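PDB 3VU1: putative uncharacterized protein PH0242 from Pyrococcus horikoshii, which belongs to the archaeal oligosaccharyltransferase family as an AglB protein, represented here by its C-terminal globular domain. Local coordinates for residues A[8-12]-A[13-17]; A[129-133]-A[134-138]; A[157-161]-A[162-166]; A[298-302]-A[303-307]. One frame throughout, in Å; residues are numbered along the deposited sequence.

Interaction 1 of 4, residues A[8-12]-A[13-17]; sequences IEVTG and WEQAL
The indole of W13 receives T11 OG1 at its edge, near the ring plane, with OG1 3.5 Å from W13 CD1. Three aromatic residues also meet the ring: Y36 stacks on it, and Y90 and W34 meet it edge-to-face. The second flat group, the amide of Q15, is met by a methyl: V10 CG1 is 3.4 Å from Q15 OE1 and 3.8 Å from NE2, the two side chains crossing at about a right angle. A bend at Q15 chi2 (75°) turns the amide back toward the chain that precedes the helix.

These contacts surround the start of helix 13-23, where G12 occupies the N-cap position. One residue earlier, T11 forms an ST turn: its OG1 accepts the N-H of W13 at 3.2 Å, an almost straight bond (168° at the hydrogen). With chi1 near 60°, OG1 lies between the backbone N and the carbonyl carbon, facing that N-H. The first helical bond follows, from A16 N to G12 O at 2.9 Å. A water ties loop and helix together, accepting from G12 N at 2.8 Å and from E14 N at 3.0 Å while donating to Q15 OE1 at 2.8 Å; the water thus links the Q15 amide to the backbone N-H groups of G12 and E14. Beyond the two segments, V10 and Q15 both lean on Y242 of strand 236-242, and A16 packs on V245 and V247 of strand 245-250.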
loop_
_atom_site.group_PDB
_atom_site.type_symbol
_atom_site.label_atom_id
_atom_site.label_comp_id
_atom_site.label_asym_id
_atom_site.label_seq_id
_atom_site.Cartn_x
_atom_site.Cartn_y
_atom_site.Cartn_z
ATOM N N ILE A 8 -14.145 2.333 -28.287
ATOM C CA ILE A 8 -13.057 2.905 -27.479
ATOM C C ILE A 8 -12.679 1.961 -26.339
ATOM O O ILE A 8 -13.557 1.282 -25.784
ATOM C CB ILE A 8 -13.382 4.316 -26.901
ATOM C CG1 ILE A 8 -14.657 4.327 -26.054
ATOM C CG2 ILE A 8 -13.462 5.365 -27.999
ATOM C CD1 ILE A 8 -14.727 5.511 -25.102
ATOM N N GLU A 9 -11.385 1.899 -26.007
ATOM C CA GLU A 9 -10.947 1.192 -24.802
ATOM C C GLU A 9 -10.892 2.164 -23.623
ATOM O O GLU A 9 -10.082 3.083 -23.590
ATOM C CB GLU A 9 -9.612 0.485 -25.014
ATOM C CG GLU A 9 -9.652 -0.995 -24.680
ATOM C CD GLU A 9 -10.761 -1.745 -25.429
ATOM O OE1 GLU A 9 -11.925 -1.765 -24.948
ATOM O OE2 GLU A 9 -10.470 -2.329 -26.501
ATOM N N VAL A 10 -11.802 1.970 -22.678
ATOM C CA VAL A 10 -11.866 2.747 -21.457
ATOM C C VAL A 10 -10.867 2.150 -20.467
ATOM O O VAL A 10 -11.023 1.008 -20.043
ATOM C CB VAL A 10 -13.300 2.714 -20.875
ATOM C CG1 VAL A 10 -13.414 3.610 -19.648
ATOM C CG2 VAL A 10 -14.312 3.130 -21.939
ATOM N N THR A 11 -9.840 2.919 -20.099
ATOM C CA THR A 11 -8.790 2.421 -19.195
ATOM C C THR A 11 -9.280 2.405 -17.770
ATOM O O THR A 11 -8.885 1.532 -16.988
ATOM C CB THR A 11 -7.523 3.288 -19.217
ATOM O OG1 THR A 11 -7.846 4.625 -18.812
ATOM C CG2 THR A 11 -6.910 3.304 -20.576
ATOM N N GLY A 12 -10.128 3.382 -17.442
ATOM C CA GLY A 12 -10.675 3.532 -16.098
ATOM C C GLY A 12 -10.229 4.833 -15.467
ATOM O O GLY A 12 -10.864 5.325 -14.537
ATOM N N TRP A 13 -9.158 5.415 -15.998
ATOM C CA TRP A 13 -8.552 6.609 -15.387
ATOM C C TRP A 13 -9.419 7.820 -15.314
ATOM O O TRP A 13 -9.366 8.574 -14.333
ATOM C CB TRP A 13 -7.231 6.965 -16.086
ATOM C CG TRP A 13 -6.094 6.141 -15.577
ATOM C CD1 TRP A 13 -5.582 4.950 -16.103
ATOM C CD2 TRP A 13 -5.309 6.400 -14.382
ATOM N NE1 TRP A 13 -4.528 4.481 -15.343
ATOM C CE2 TRP A 13 -4.327 5.299 -14.281
ATOM C CE3 TRP A 13 -5.297 7.399 -13.440
ATOM C CZ2 TRP A 13 -3.408 5.238 -13.263
ATOM C CZ3 TRP A 13 -4.351 7.331 -12.410
ATOM C CH2 TRP A 13 -3.433 6.285 -12.327
ATOM N N GLU A 14 -10.196 8.051 -16.366
ATOM C CA GLU A 14 -11.047 9.238 -16.412
ATOM C C GLU A 14 -12.110 9.122 -15.334
ATOM O O GLU A 14 -12.360 10.097 -14.610
ATOM C CB GLU A 14 -11.673 9.439 -17.790
ATOM C CG GLU A 14 -10.679 9.285 -18.933
ATOM C CD GLU A 14 -11.189 9.808 -20.261
ATOM O OE1 GLU A 14 -12.429 9.799 -20.533
ATOM O OE2 GLU A 14 -10.323 10.222 -21.053
ATOM N N GLN A 15 -12.688 7.919 -15.204
ATOM C CA GLN A 15 -13.693 7.653 -14.192
ATOM C C GLN A 15 -13.133 7.713 -12.774
ATOM O O GLN A 15 -13.800 8.181 -11.840
ATOM C CB GLN A 15 -14.342 6.295 -14.421
ATOM C CG GLN A 15 -15.225 6.237 -15.644
ATOM C CD GLN A 15 -14.429 6.183 -16.948
ATOM O OE1 GLN A 15 -13.275 5.729 -16.996
ATOM N NE2 GLN A 15 -15.045 6.652 -18.006
ATOM N N ALA A 16 -11.911 7.222 -12.610
ATOM C CA ALA A 16 -11.274 7.171 -11.295
ATOM C C ALA A 16 -10.968 8.550 -10.782
ATOM O O ALA A 16 -11.242 8.845 -9.626
ATOM C CB ALA A 16 -10.022 6.305 -11.324
ATOM N N LEU A 17 -10.411 9.411 -11.623
ATOM C CA LEU A 17 -10.117 10.772 -11.166
ATOM C C LEU A 17 -11.381 11.521 -10.838
ATOM O O LEU A 17 -11.398 12.290 -9.872
ATOM C CB LEU A 17 -9.300 11.563 -12.179
ATOM C CG LEU A 17 -7.876 11.085 -12.412
ATOM C CD1 LEU A 17 -7.093 12.262 -12.975
ATOM C CD2 LEU A 17 -7.233 10.559 -11.137
HETATM O O HOH W 1 -10.845 5.949 -18.402
#

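Interaction 2 of 4, residues A[129-133]-A[134-138]; sequences QAAGN and VYVNP
A130 and Y135 face each other across a tight beta hairpin made by strands 125-130 and 134-137. They form a non-hydrogen-bonded antiparallel pair with their side chains on one face of the sheet. The methyl A130 CB meets the ring at Y135 CE2, 3.5 Å away, while Y135 CD2 lies close to A130 CA and N. Y135 chi1 of -67°, which sets CG beside the backbone N, swings the ring across to the neighbouring strand.

The opposite face carries the hydrogen-bonded pair Q129 and V136, joined by two backbone bonds: Q129 N to V136 O at 2.8 Å and V136 N to Q129 O at 2.8 Å. Both are close to straight at the hydrogen (174° and 168°). Toward the loop, A131 N donates to V134 O at 2.7 Å; beyond it G132 and N133, both with positive phi, carry the chain round.

Farther out, the hairpin joins the wider sheet of the Insert domain. The Y135 hydroxyl hydrogen-bonds to T197 O, the backbone of A130 pairs with S199, and that of Y135 with I144. V134 and V136 both touch V143 on strand 142-148. On the face bearing Q129, V136 places its CG2 between the backbone N and the carbonyl carbon, which brings that methyl to 3.6 Å from Q129 O and 4.1 Å from A131 CB.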
loop_
_atom_site.group_PDB
_atom_site.type_symbol
_atom_site.label_atom_id
_atom_site.label_comp_id
_atom_site.label_asym_id
_atom_site.label_seq_id
_atom_site.Cartn_x
_atom_site.Cartn_y
_atom_site.Cartn_z
ATOM N N GLN A 129 -6.286 -14.028 -21.722
ATOM C CA GLN A 129 -7.721 -13.775 -21.644
ATOM C C GLN A 129 -8.385 -15.124 -21.712
ATOM O O GLN A 129 -8.011 -15.953 -22.529
ATOM C CB GLN A 129 -8.147 -12.916 -22.838
ATOM C CG GLN A 129 -9.074 -11.752 -22.509
ATOM C CD GLN A 129 -8.596 -10.908 -21.327
ATOM O OE1 GLN A 129 -7.459 -10.424 -21.315
ATOM N NE2 GLN A 129 -9.470 -10.728 -20.322
ATOM N N ALA A 130 -9.329 -15.360 -20.819
ATOM C CA ALA A 130 -10.129 -16.584 -20.812
ATOM C C ALA A 130 -11.005 -16.609 -22.046
ATOM O O ALA A 130 -11.735 -15.667 -22.287
ATOM C CB ALA A 130 -11.005 -16.621 -19.579
ATOM N N ALA A 131 -10.904 -17.673 -22.834
ATOM C CA ALA A 131 -11.744 -17.858 -23.999
ATOM C C ALA A 131 -12.392 -19.245 -23.930
ATOM O O ALA A 131 -12.111 -20.103 -24.756
ATOM C CB ALA A 131 -10.928 -17.686 -25.266
ATOM N N GLY A 132 -13.252 -19.431 -22.920
ATOM C CA GLY A 132 -13.875 -20.713 -22.555
ATOM C C GLY A 132 -12.898 -21.851 -22.353
ATOM O O GLY A 132 -12.270 -22.276 -23.306
ATOM N N ASN A 133 -12.751 -22.346 -21.125
ATOM C CA ASN A 133 -11.845 -23.497 -20.834
ATOM C C ASN A 133 -10.353 -23.366 -21.210
ATOM O O ASN A 133 -9.535 -24.234 -20.891
ATOM C CB ASN A 133 -12.407 -24.802 -21.423
ATOM C CG ASN A 133 -13.574 -25.341 -20.626
ATOM O OD1 ASN A 133 -14.607 -24.680 -20.485
ATOM N ND2 ASN A 133 -13.416 -26.544 -20.090
ATOM N N VAL A 134 -10.002 -22.278 -21.874
ATOM C CA VAL A 134 -8.682 -22.083 -22.409
ATOM C C VAL A 134 -8.365 -20.591 -22.278
ATOM O O VAL A 134 -9.280 -19.748 -22.287
ATOM C CB VAL A 134 -8.659 -22.593 -23.872
ATOM C CG1 VAL A 134 -7.860 -21.709 -24.813
ATOM C CG2 VAL A 134 -8.136 -24.017 -23.915
ATOM N N TYR A 135 -7.075 -20.267 -22.152
ATOM C CA TYR A 135 -6.621 -18.887 -21.982
ATOM C C TYR A 135 -5.626 -18.492 -23.049
ATOM O O TYR A 135 -4.628 -19.189 -23.246
ATOM C CB TYR A 135 -5.917 -18.750 -20.648
ATOM C CG TYR A 135 -6.810 -18.916 -19.460
ATOM C CD1 TYR A 135 -7.014 -20.175 -18.894
ATOM C CD2 TYR A 135 -7.445 -17.810 -18.897
ATOM C CE1 TYR A 135 -7.841 -20.329 -17.808
ATOM C CE2 TYR A 135 -8.270 -17.953 -17.804
ATOM C CZ TYR A 135 -8.465 -19.214 -17.274
ATOM O OH TYR A 135 -9.274 -19.342 -16.189
ATOM N N VAL A 136 -5.874 -17.359 -23.698
ATOM C CA VAL A 136 -5.092 -16.958 -24.863
ATOM C C VAL A 136 -4.489 -15.568 -24.753
ATOM O O VAL A 136 -5.066 -14.671 -24.107
ATOM C CB VAL A 136 -5.928 -16.986 -26.185
ATOM C CG1 VAL A 136 -6.215 -18.410 -26.631
ATOM C CG2 VAL A 136 -7.217 -16.175 -26.067
ATOM N N ASN A 137 -3.319 -15.429 -25.385
ATOM C CA ASN A 137 -2.735 -14.146 -25.773
ATOM C C ASN A 137 -2.125 -14.287 -27.184
ATOM O O ASN A 137 -0.963 -14.705 -27.345
ATOM C CB ASN A 137 -1.699 -13.657 -24.746
ATOM C CG ASN A 137 -1.156 -12.246 -25.043
ATOM O OD1 ASN A 137 -1.188 -11.744 -26.183
ATOM N ND2 ASN A 137 -0.632 -11.614 -24.012
ATOM N N PRO A 138 -2.927 -13.959 -28.213
ATOM C CA PRO A 138 -2.508 -13.965 -29.600
ATOM C C PRO A 138 -1.146 -13.307 -29.835
ATOM O O PRO A 138 -0.271 -13.942 -30.434
ATOM C CB PRO A 138 -3.606 -13.145 -30.299
ATOM C CG PRO A 138 -4.456 -12.562 -29.209
ATOM C CD PRO A 138 -4.340 -13.560 -28.101
#

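Interaction 3 of 4, residues A[157-161]-A[162-166]; sequences VNIGQ and LECSP
V157 and C164 sit side by side on one face of a beta hairpin, with V157 CB 4.4 Å from C164 CB. Strands 153-159 and 162-165 form it, their short axes approaching to 4.5 Å and running antiparallel at 146°. A type II' turn from I159 to L162 reverses the chain, with G160 taking the positive phi. The turn's own bond, L162 N to I159 O, is weak; the pair is held better by I159 N donating to L162 O at 3.0 Å.

The face bearing V157, I159, L162 and C164 is the apolar one. V157 CG2 fits against P166 CD at 4.2 Å, and I159 CD1 reaches toward the sulfur of C164. L162 folds back along the turn and lays its CG and CD2 over I159 O. F190 packs on V157, I159 and C164, and the disulfide from C164 to C184 binds this strand to strand 183-184, at one margin of the sheet.

The other face is polar. N158 and E163 lie alongside each other, pointing the same way, their amide and carboxylate planes 33° apart. A chi1 of -54° at N158, with CG beside the backbone N, lays its amide along E163. The carboxylate is held at both oxygens, OE1 forming a salt bridge with R154. N158 ND2 donates to E163 OE2 at 3.2 Å, the acceptor lying in the amide plane and using its anti lone pair.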
loop_
_atom_site.group_PDB
_atom_site.type_symbol
_atom_site.label_atom_id
_atom_site.label_comp_id
_atom_site.label_asym_id
_atom_site.label_seq_id
_atom_site.Cartn_x
_atom_site.Cartn_y
_atom_site.Cartn_z
ATOM N N VAL A 157 1.301 -24.701 -20.831
ATOM C CA VAL A 157 1.459 -23.391 -21.431
ATOM C C VAL A 157 2.182 -23.617 -22.737
ATOM O O VAL A 157 3.315 -24.088 -22.743
ATOM C CB VAL A 157 2.276 -22.441 -20.526
ATOM C CG1 VAL A 157 2.458 -21.077 -21.189
ATOM C CG2 VAL A 157 1.620 -22.291 -19.155
ATOM N N ASN A 158 1.508 -23.304 -23.842
ATOM C CA ASN A 158 2.095 -23.425 -25.178
ATOM C C ASN A 158 2.508 -22.068 -25.670
ATOM O O ASN A 158 1.693 -21.125 -25.710
ATOM C CB ASN A 158 1.113 -24.050 -26.171
ATOM C CG ASN A 158 0.571 -25.384 -25.694
ATOM O OD1 ASN A 158 -0.638 -25.569 -25.596
ATOM N ND2 ASN A 158 1.463 -26.314 -25.374
ATOM N N ILE A 159 3.784 -21.970 -26.021
ATOM C CA ILE A 159 4.365 -20.732 -26.509
ATOM C C ILE A 159 5.000 -21.078 -27.832
ATOM O O ILE A 159 6.095 -21.648 -27.868
ATOM C CB ILE A 159 5.435 -20.194 -25.534
ATOM C CG1 ILE A 159 4.901 -20.226 -24.092
ATOM C CG2 ILE A 159 5.888 -18.795 -25.954
ATOM C CD1 ILE A 159 5.863 -19.703 -23.046
ATOM N N GLY A 160 4.308 -20.755 -28.919
ATOM C CA GLY A 160 4.673 -21.285 -30.236
ATOM C C GLY A 160 4.603 -22.809 -30.221
ATOM O O GLY A 160 3.655 -23.404 -29.687
ATOM N N GLN A 161 5.628 -23.453 -30.763
ATOM C CA GLN A 161 5.603 -24.915 -30.915
ATOM C C GLN A 161 5.940 -25.685 -29.627
ATOM O O GLN A 161 5.597 -26.863 -29.508
ATOM C CB GLN A 161 6.485 -25.372 -32.090
ATOM C CG GLN A 161 6.352 -24.525 -33.357
ATOM C CD GLN A 161 7.322 -23.335 -33.414
ATOM O OE1 GLN A 161 7.565 -22.777 -34.491
ATOM N NE2 GLN A 161 7.881 -22.941 -32.260
ATOM N N LEU A 162 6.581 -25.021 -28.665
ATOM C CA LEU A 162 6.980 -25.668 -27.401
ATOM C C LEU A 162 5.903 -25.586 -26.333
ATOM O O LEU A 162 5.184 -24.598 -26.231
ATOM C CB LEU A 162 8.347 -25.153 -26.879
ATOM C CG LEU A 162 8.823 -23.676 -26.988
ATOM C CD1 LEU A 162 10.051 -23.432 -26.114
ATOM C CD2 LEU A 162 9.092 -23.169 -28.417
ATOM N N GLU A 163 5.754 -26.660 -25.576
ATOM C CA GLU A 163 4.797 -26.706 -24.482
ATOM C C GLU A 163 5.545 -26.634 -23.158
ATOM O O GLU A 163 6.619 -27.229 -23.015
ATOM C CB GLU A 163 3.985 -27.985 -24.550
ATOM C CG GLU A 163 3.633 -28.575 -23.191
ATOM C CD GLU A 163 2.446 -29.516 -23.238
ATOM O OE1 GLU A 163 2.459 -30.507 -22.469
ATOM O OE2 GLU A 163 1.503 -29.259 -24.034
ATOM N N CYS A 164 4.983 -25.915 -22.187
ATOM C CA CYS A 164 5.716 -25.648 -20.951
ATOM C C CYS A 164 4.934 -25.955 -19.675
ATOM O O CYS A 164 3.713 -25.780 -19.610
ATOM C CB CYS A 164 6.276 -24.222 -20.960
ATOM S SG CYS A 164 7.356 -23.846 -22.384
ATOM N N SER A 165 5.655 -26.437 -18.668
ATOM C CA SER A 165 5.040 -26.866 -17.415
ATOM C C SER A 165 5.400 -25.925 -16.233
ATOM O O SER A 165 6.532 -25.956 -15.743
ATOM C CB SER A 165 5.426 -28.325 -17.110
ATOM O OG SER A 165 4.703 -28.818 -15.987
ATOM N N PRO A 166 4.438 -25.095 -15.770
ATOM C CA PRO A 166 4.777 -24.104 -14.736
ATOM C C PRO A 166 5.209 -24.749 -13.425
ATOM O O PRO A 166 4.742 -25.837 -13.107
ATOM C CB PRO A 166 3.479 -23.300 -14.550
ATOM C CG PRO A 166 2.408 -24.102 -15.192
ATOM C CD PRO A 166 3.044 -24.971 -16.233
#

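Interaction 4 of 4, residues A[298-302]-A[303-307]; sequences YALNG and TKIIK
Strands 298-301 and 304-307 run antiparallel with a marked twist, 131° between their directions, and N301 N hydrogen-bonds to K304 O at 2.9 Å while K304 N returns to N301 O at 3.0 Å.

On one face L300 and I305 lie alongside each other, pointing the same way, with L300 CG 4.0 Å from I305 CG1. I305 also reaches Y298, crossing it at a slant: its CG2 meets Y298 CB at 3.9 Å, and its CD1 lies 3.9 Å from Y298 CD2. These residues belong to a beta hairpin closed by a type II' turn from N301 to K304, in which G302 takes the positive phi. The turn's own bond, from K304 N, is the less regular of the N301-K304 pair: its donor stands well above the carbonyl plane of N301. Farther along, I306 N donates to A299 O and A299 N to K307 O.

I306 packs against the other side of strand 298-301. With chi1 at 76°, its CG1 lies between the backbone N and the carbonyl carbon and reaches A299 CB at 3.7 Å. Its CD1 comes within 3.5 Å of N301 ND2, the two side chains crossing at about a right angle. The oxygen of that amide, N301 OD1, hydrogen-bonds to Q335 N, and the Y298 hydroxyl hydrogen-bonds to E480 OE2; the neighbouring strand 336-356 supplies I340 against Y298, and K336 and R338 against L300.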
loop_
_atom_site.group_PDB
_atom_site.type_symbol
_atom_site.label_atom_id
_atom_site.label_comp_id
_atom_site.label_asym_id
_atom_site.label_seq_id
_atom_site.Cartn_x
_atom_site.Cartn_y
_atom_site.Cartn_z
ATOM N N TYR A 298 -16.545 4.113 17.243
ATOM C CA TYR A 298 -17.473 5.207 16.967
ATOM C C TYR A 298 -18.754 4.590 16.422
ATOM O O TYR A 298 -18.730 3.930 15.375
ATOM C CB TYR A 298 -16.906 6.171 15.914
ATOM C CG TYR A 298 -15.692 7.008 16.297
ATOM C CD1 TYR A 298 -15.065 6.855 17.535
ATOM C CD2 TYR A 298 -15.143 7.931 15.389
ATOM C CE1 TYR A 298 -13.952 7.610 17.877
ATOM C CE2 TYR A 298 -14.023 8.684 15.725
ATOM C CZ TYR A 298 -13.429 8.525 16.974
ATOM O OH TYR A 298 -12.307 9.261 17.347
ATOM N N ALA A 299 -19.863 4.788 17.126
ATOM C CA ALA A 299 -21.180 4.399 16.602
ATOM C C ALA A 299 -21.637 5.449 15.612
ATOM O O ALA A 299 -21.546 6.649 15.881
ATOM C CB ALA A 299 -22.197 4.270 17.728
ATOM N N LEU A 300 -22.151 4.998 14.481
ATOM C CA LEU A 300 -22.552 5.908 13.426
ATOM C C LEU A 300 -23.921 5.616 12.873
ATOM O O LEU A 300 -24.237 4.467 12.563
ATOM C CB LEU A 300 -21.549 5.861 12.260
ATOM C CG LEU A 300 -20.261 6.676 12.336
ATOM C CD1 LEU A 300 -19.160 5.798 12.883
ATOM C CD2 LEU A 300 -19.886 7.175 10.951
ATOM N N ASN A 301 -24.709 6.677 12.731
ATOM C CA ASN A 301 -25.904 6.677 11.893
ATOM C C ASN A 301 -25.622 7.431 10.595
ATOM O O ASN A 301 -25.592 8.661 10.571
ATOM C CB ASN A 301 -27.087 7.313 12.631
ATOM C CG ASN A 301 -27.606 6.453 13.774
ATOM O OD1 ASN A 301 -27.621 5.226 13.695
ATOM N ND2 ASN A 301 -28.048 7.102 14.845
ATOM N N GLY A 302 -25.407 6.685 9.522
ATOM C CA GLY A 302 -25.019 7.249 8.237
ATOM C C GLY A 302 -23.625 7.840 8.296
ATOM O O GLY A 302 -22.631 7.118 8.214
ATOM N N THR A 303 -23.550 9.158 8.446
ATOM C CA THR A 303 -22.272 9.851 8.536
ATOM C C THR A 303 -22.177 10.615 9.850
ATOM O O THR A 303 -21.163 11.224 10.119
ATOM C CB THR A 303 -21.990 10.804 7.328
ATOM O OG1 THR A 303 -22.750 12.016 7.465
ATOM C CG2 THR A 303 -22.278 10.119 5.934
ATOM N N LYS A 304 -23.226 10.567 10.665
ATOM C CA LYS A 304 -23.222 11.184 11.986
ATOM C C LYS A 304 -22.681 10.230 13.061
ATOM O O LYS A 304 -23.147 9.091 13.178
ATOM C CB LYS A 304 -24.642 11.619 12.350
ATOM C CG LYS A 304 -24.843 12.097 13.792
ATOM C CD LYS A 304 -26.237 12.699 13.982
ATOM C CE LYS A 304 -26.430 13.956 13.134
ATOM N NZ LYS A 304 -27.848 14.405 13.079
ATOM N N ILE A 305 -21.718 10.713 13.853
ATOM C CA ILE A 305 -21.126 9.955 14.964
ATOM C C ILE A 305 -21.904 10.216 16.250
ATOM O O ILE A 305 -21.915 11.323 16.756
ATOM C CB ILE A 305 -19.622 10.290 15.167
ATOM C CG1 ILE A 305 -18.840 10.106 13.849
ATOM C CG2 ILE A 305 -19.024 9.442 16.288
ATOM C CD1 ILE A 305 -17.441 10.707 13.818
ATOM N N ILE A 306 -22.537 9.177 16.783
ATOM C CA ILE A 306 -23.426 9.316 17.939
ATOM C C ILE A 306 -22.821 8.907 19.297
ATOM O O ILE A 306 -23.365 9.242 20.346
ATOM C CB ILE A 306 -24.767 8.594 17.686
ATOM C CG1 ILE A 306 -24.610 7.074 17.821
ATOM C CG2 ILE A 306 -25.320 8.993 16.317
ATOM C CD1 ILE A 306 -25.828 6.292 17.380
ATOM N N LYS A 307 -21.700 8.197 19.293
ATOM C CA LYS A 307 -21.008 7.931 20.552
ATOM C C LYS A 307 -19.553 7.561 20.289
ATOM O O LYS A 307 -19.261 6.883 19.308
ATOM C CB LYS A 307 -21.716 6.822 21.341
ATOM C CG LYS A 307 -21.728 7.049 22.842
ATOM C CD LYS A 307 -22.040 5.779 23.630
ATOM C CE LYS A 307 -22.002 6.070 25.126
ATOM N NZ LYS A 307 -21.454 4.936 25.925
#

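From the N terminus the contacts follow in series, each within one continuous piece of chain; none nests in or crosses another. Interaction 1 opens the fold, setting the start of helix 13-23 against the sheet that holds strands 236-242 and 245-250. Interactions 2 and 3 close two hairpins of the Insert domain; they share one sheet, their centres about 14 Å apart and nearest atoms about 7 Å, with strand 142-148 lying between them. Interaction 4 closes a hairpin in the Peripheral 1 range, beside strand 336-356. It lies across the chain's centre from interaction 3, about 57 Å away between centres, whereas interaction 1 stands about 34 Å from both.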